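Local coordinates for extracellular solute-binding protein family 1 (Arthrobacter chlorophenolicus, PDB 4R2F) that binds the disaccharide laminaribiose and probably delivers it to a sugar transporter as an extracellular solute-binding protein, at residues D130-L133 against P134-E138; A389-A392 against A393-G396. All coordinates share one frame; numbering follows the deposited sequence.

Contact 1 (D130-L133 against P134-E138); sequences DDFL and PGVVE
The carbonyl oxygen of L133 is gripped by a water and by the V136 amide: the water donates to L133 O at 2.7 Å, and V136 N reaches back to L133 O in a weak bond of 3.5 Å. The same water donates to E138 OE1 and accepts from the V137 amide N at 3.2 Å, so it ties the glutamate and two backbone groups together inside the bend. V137 N also makes a weak bond of its own to E138 OE1.

Beside this polar knot, the F132 ring meets two valines. The methyl CG2 of V137 sits over one face as a CH-pi contact, 3.7 Å from the ring centroid and offset toward the rim. V136 CG2 comes in obliquely, 3.7 Å from F132 CD1. It can also touch L133 O because its first torsion places that methyl between the backbone N and the carbonyl carbon. Trimming F132 to an alanine is likely to leave both valine methyls without the ring and F351 without its stacking partner.

Next in the chain, the peptide link itself brings P134 CD to 3.4 Å from L133 CB. G135 takes a positive phi (79°) at the third position, which completes a type II beta turn from L133 to V136 in the loop between helix 117-126 and strand 141-142.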
loop_
_atom_site.group_PDB
_atom_site.type_symbol
_atom_site.label_atom_id
_atom_site.label_comp_id
_atom_site.label_asym_id
_atom_site.label_seq_id
_atom_site.Cartn_x
_atom_site.Cartn_y
_atom_site.Cartn_z
ATOM N N ASP A 130 -21.065 4.806 -12.033
ATOM C CA ASP A 130 -21.931 3.774 -11.483
ATOM C C ASP A 130 -21.218 2.443 -11.253
ATOM O O ASP A 130 -21.716 1.630 -10.489
ATOM C CB ASP A 130 -23.112 3.525 -12.422
ATOM C CG ASP A 130 -24.090 2.539 -11.858
ATOM O OD1 ASP A 130 -24.730 2.876 -10.842
ATOM O OD2 ASP A 130 -24.203 1.432 -12.408
ATOM N N ASP A 131 -20.082 2.197 -11.912
ATOM C CA ASP A 131 -19.318 0.937 -11.724
ATOM C C ASP A 131 -18.334 0.997 -10.521
ATOM O O ASP A 131 -17.773 -0.015 -10.129
ATOM C CB ASP A 131 -18.579 0.592 -13.021
ATOM C CG ASP A 131 -18.006 -0.823 -13.044
ATOM O OD1 ASP A 131 -18.618 -1.765 -12.495
ATOM O OD2 ASP A 131 -16.920 -0.997 -13.637
ATOM N N PHE A 132 -18.139 2.167 -9.917
ATOM C CA PHE A 132 -17.233 2.262 -8.764
ATOM C C PHE A 132 -17.803 1.387 -7.665
ATOM O O PHE A 132 -19.003 1.288 -7.539
ATOM C CB PHE A 132 -17.114 3.684 -8.212
ATOM C CG PHE A 132 -16.084 4.527 -8.903
ATOM C CD1 PHE A 132 -14.748 4.140 -8.924
ATOM C CD2 PHE A 132 -16.446 5.731 -9.520
ATOM C CE1 PHE A 132 -13.787 4.922 -9.570
ATOM C CE2 PHE A 132 -15.497 6.516 -10.149
ATOM C CZ PHE A 132 -14.166 6.108 -10.175
ATOM N N LEU A 133 -16.941 0.769 -6.871
ATOM C CA LEU A 133 -17.401 0.050 -5.696
ATOM C C LEU A 133 -17.911 1.051 -4.674
ATOM O O LEU A 133 -17.541 2.231 -4.712
ATOM C CB LEU A 133 -16.298 -0.826 -5.101
ATOM C CG LEU A 133 -15.909 -2.055 -5.935
ATOM C CD1 LEU A 133 -14.574 -2.577 -5.436
ATOM C CD2 LEU A 133 -16.981 -3.141 -5.850
ATOM N N PRO A 134 -18.787 0.592 -3.769
ATOM C CA PRO A 134 -19.295 1.507 -2.756
ATOM C C PRO A 134 -18.179 2.008 -1.839
ATOM O O PRO A 134 -17.280 1.252 -1.466
ATOM C CB PRO A 134 -20.311 0.653 -1.966
ATOM C CG PRO A 134 -20.592 -0.534 -2.822
ATOM C CD PRO A 134 -19.344 -0.769 -3.623
ATOM N N GLY A 135 -18.236 3.290 -1.506
ATOM C CA GLY A 135 -17.300 3.905 -0.572
ATOM C C GLY A 135 -15.921 4.278 -1.112
ATOM O O GLY A 135 -15.084 4.774 -0.347
ATOM N N VAL A 136 -15.644 4.041 -2.394
ATOM C CA VAL A 136 -14.263 4.248 -2.867
ATOM C C VAL A 136 -13.987 5.681 -3.324
ATOM O O VAL A 136 -12.834 6.096 -3.316
ATOM C CB VAL A 136 -13.798 3.232 -3.930
ATOM C CG1 VAL A 136 -13.980 1.815 -3.406
ATOM C CG2 VAL A 136 -14.497 3.426 -5.266
ATOM N N VAL A 137 -15.024 6.440 -3.686
ATOM C CA VAL A 137 -14.840 7.804 -4.230
ATOM C C VAL A 137 -14.907 8.849 -3.153
ATOM O O VAL A 137 -14.155 9.831 -3.148
ATOM C CB VAL A 137 -15.935 8.141 -5.271
ATOM C CG1 VAL A 137 -15.751 9.552 -5.812
ATOM C CG2 VAL A 137 -15.942 7.110 -6.392
ATOM N N GLU A 138 -15.831 8.629 -2.226
ATOM C CA GLU A 138 -16.175 9.596 -1.179
ATOM C C GLU A 138 -15.020 10.043 -0.266
ATOM O O GLU A 138 -14.984 11.216 0.145
ATOM C CB GLU A 138 -17.319 9.023 -0.314
ATOM C CG GLU A 138 -18.636 8.878 -1.082
ATOM C CD GLU A 138 -18.924 7.492 -1.678
ATOM O OE1 GLU A 138 -17.999 6.688 -2.019
ATOM O OE2 GLU A 138 -20.138 7.227 -1.828
HETATM O O HOH W 1 -17.707 4.851 -4.283
#

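Contact 2 (A389-A392 against A393-G396); sequences ANLA and ALDG. With BGC (beta-D-glucopyranose), chain B.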
loop_
_atom_site.group_PDB
_atom_site.type_symbol
_atom_site.label_atom_id
_atom_site.label_comp_id
_atom_site.label_asym_id
_atom_site.label_seq_id
_atom_site.Cartn_x
_atom_site.Cartn_y
_atom_site.Cartn_z
ATOM N N ALA A 389 -4.024 15.599 4.789
ATOM C CA ALA A 389 -2.631 15.822 4.393
ATOM C C ALA A 389 -1.661 15.255 5.407
ATOM O O ALA A 389 -0.571 14.823 5.049
ATOM C CB ALA A 389 -2.360 17.300 4.190
ATOM N N ASN A 390 -2.046 15.240 6.676
ATOM C CA ASN A 390 -1.157 14.657 7.675
ATOM C C ASN A 390 -0.811 13.201 7.377
ATOM O O ASN A 390 0.245 12.728 7.775
ATOM C CB ASN A 390 -1.751 14.754 9.062
ATOM C CG ASN A 390 -1.513 16.116 9.707
ATOM O OD1 ASN A 390 -0.653 16.923 9.287
ATOM N ND2 ASN A 390 -2.270 16.366 10.742
ATOM N N LEU A 391 -1.696 12.492 6.689
ATOM C CA LEU A 391 -1.416 11.108 6.312
ATOM C C LEU A 391 -0.304 11.059 5.289
ATOM O O LEU A 391 0.502 10.123 5.293
ATOM C CB LEU A 391 -2.651 10.413 5.794
ATOM C CG LEU A 391 -3.768 10.269 6.814
ATOM C CD1 LEU A 391 -4.946 9.539 6.178
ATOM C CD2 LEU A 391 -3.290 9.523 8.034
ATOM N N ALA A 392 -0.240 12.078 4.441
ATOM C CA ALA A 392 0.832 12.192 3.478
ATOM C C ALA A 392 2.197 12.269 4.186
ATOM O O ALA A 392 3.160 11.602 3.776
ATOM C CB ALA A 392 0.626 13.395 2.586
ATOM N N ALA A 393 2.281 13.073 5.241
ATOM C CA ALA A 393 3.556 13.250 5.990
ATOM C C ALA A 393 3.918 11.996 6.786
ATOM O O ALA A 393 5.071 11.562 6.825
ATOM C CB ALA A 393 3.466 14.445 6.907
ATOM N N LEU A 394 2.905 11.374 7.370
ATOM C CA LEU A 394 3.102 10.111 8.025
ATOM C C LEU A 394 3.667 9.073 7.071
ATOM O O LEU A 394 4.689 8.472 7.348
ATOM C CB LEU A 394 1.803 9.631 8.651
ATOM C CG LEU A 394 1.734 8.173 9.067
ATOM C CD1 LEU A 394 2.745 7.887 10.155
ATOM C CD2 LEU A 394 0.328 7.823 9.548
ATOM N N ASP A 395 3.006 8.890 5.939
ATOM C CA ASP A 395 3.333 7.821 4.995
ATOM C C ASP A 395 4.695 7.996 4.311
ATOM O O ASP A 395 5.457 7.046 4.200
ATOM C CB ASP A 395 2.220 7.759 3.938
ATOM C CG ASP A 395 2.422 6.664 2.909
ATOM O OD1 ASP A 395 2.676 5.514 3.306
ATOM O OD2 ASP A 395 2.282 6.949 1.704
ATOM N N GLY A 396 4.992 9.208 3.861
ATOM C CA GLY A 396 6.179 9.465 3.059
ATOM C C GLY A 396 7.400 9.983 3.808
ATOM O O GLY A 396 8.450 10.123 3.209
HETATM C C2 BGC B . 0.962 2.035 -1.136
HETATM C C3 BGC B . 0.790 3.554 -1.189
HETATM C C4 BGC B . 1.750 4.218 -0.213
HETATM C C5 BGC B . 3.177 3.767 -0.495
HETATM C C6 BGC B . 4.167 4.314 0.543
HETATM C C1 BGC B . 2.407 1.765 -1.519
HETATM O O2 BGC B . 0.067 1.385 -2.030
HETATM O O3 BGC B . -0.554 3.914 -0.873
HETATM O O4 BGC B . 1.712 5.629 -0.386
HETATM O O5 BGC B . 3.254 2.338 -0.510
HETATM O O6 BGC B . 3.897 3.820 1.874
#
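The carboxylate of D395 accepts a hydrogen bond from each of two hydroxyls of a beta-D-glucopyranose unit: O6 donates to OD1 and O4 to OD2, both at 2.5 Å. The two oxygens thus each hold a different hydroxyl of one sugar, a bidentate grip. CG lies anti to the backbone N (chi1 -179°), which carries the carboxylate away from the helix and into the pocket.

Behind it, L394 N donates to N390 O at 3.0 Å, D395 N to L391 O at 2.9 Å and G396 N to A392 O at 3.0 Å. Each acceptor lies four residues back, so the amide of D395 itself is anchored one turn earlier in the helix. A389 O is shared by two weak donors, A392 N at 2.8 Å and A393 N at 3.4 Å. N390 OD1 accepts from K430 N, near the C-terminal end of the chain. L391 and L394 meet loosely, CD2 to CD2 at 4.3 Å, and L394 packs on F421 and L425 of helix 414-428.

With D154, N311, H207 and G101 also bonded to this glucose, a helix-borne acceptor for both hydroxyls is consistent with recognition of the O4 and O6 positions.

Contact 1 and contact 2 belong to the same chain but do not touch: their centres are 23 Å apart and their nearest atoms about 12 Å apart. Contact 2 supplies the pocket residue D395, which holds one glucose unit directly and whose side chain stands about 7 Å from the other. Contact 1 lies nearer the surface and away from the pocket, with the V136 side chain about 14 Å from a bound glucose. Strand 145-161 relates the two: F132, V136 and V137 rest on it, while D154 of the same strand bonds to the sugar held by 393-396.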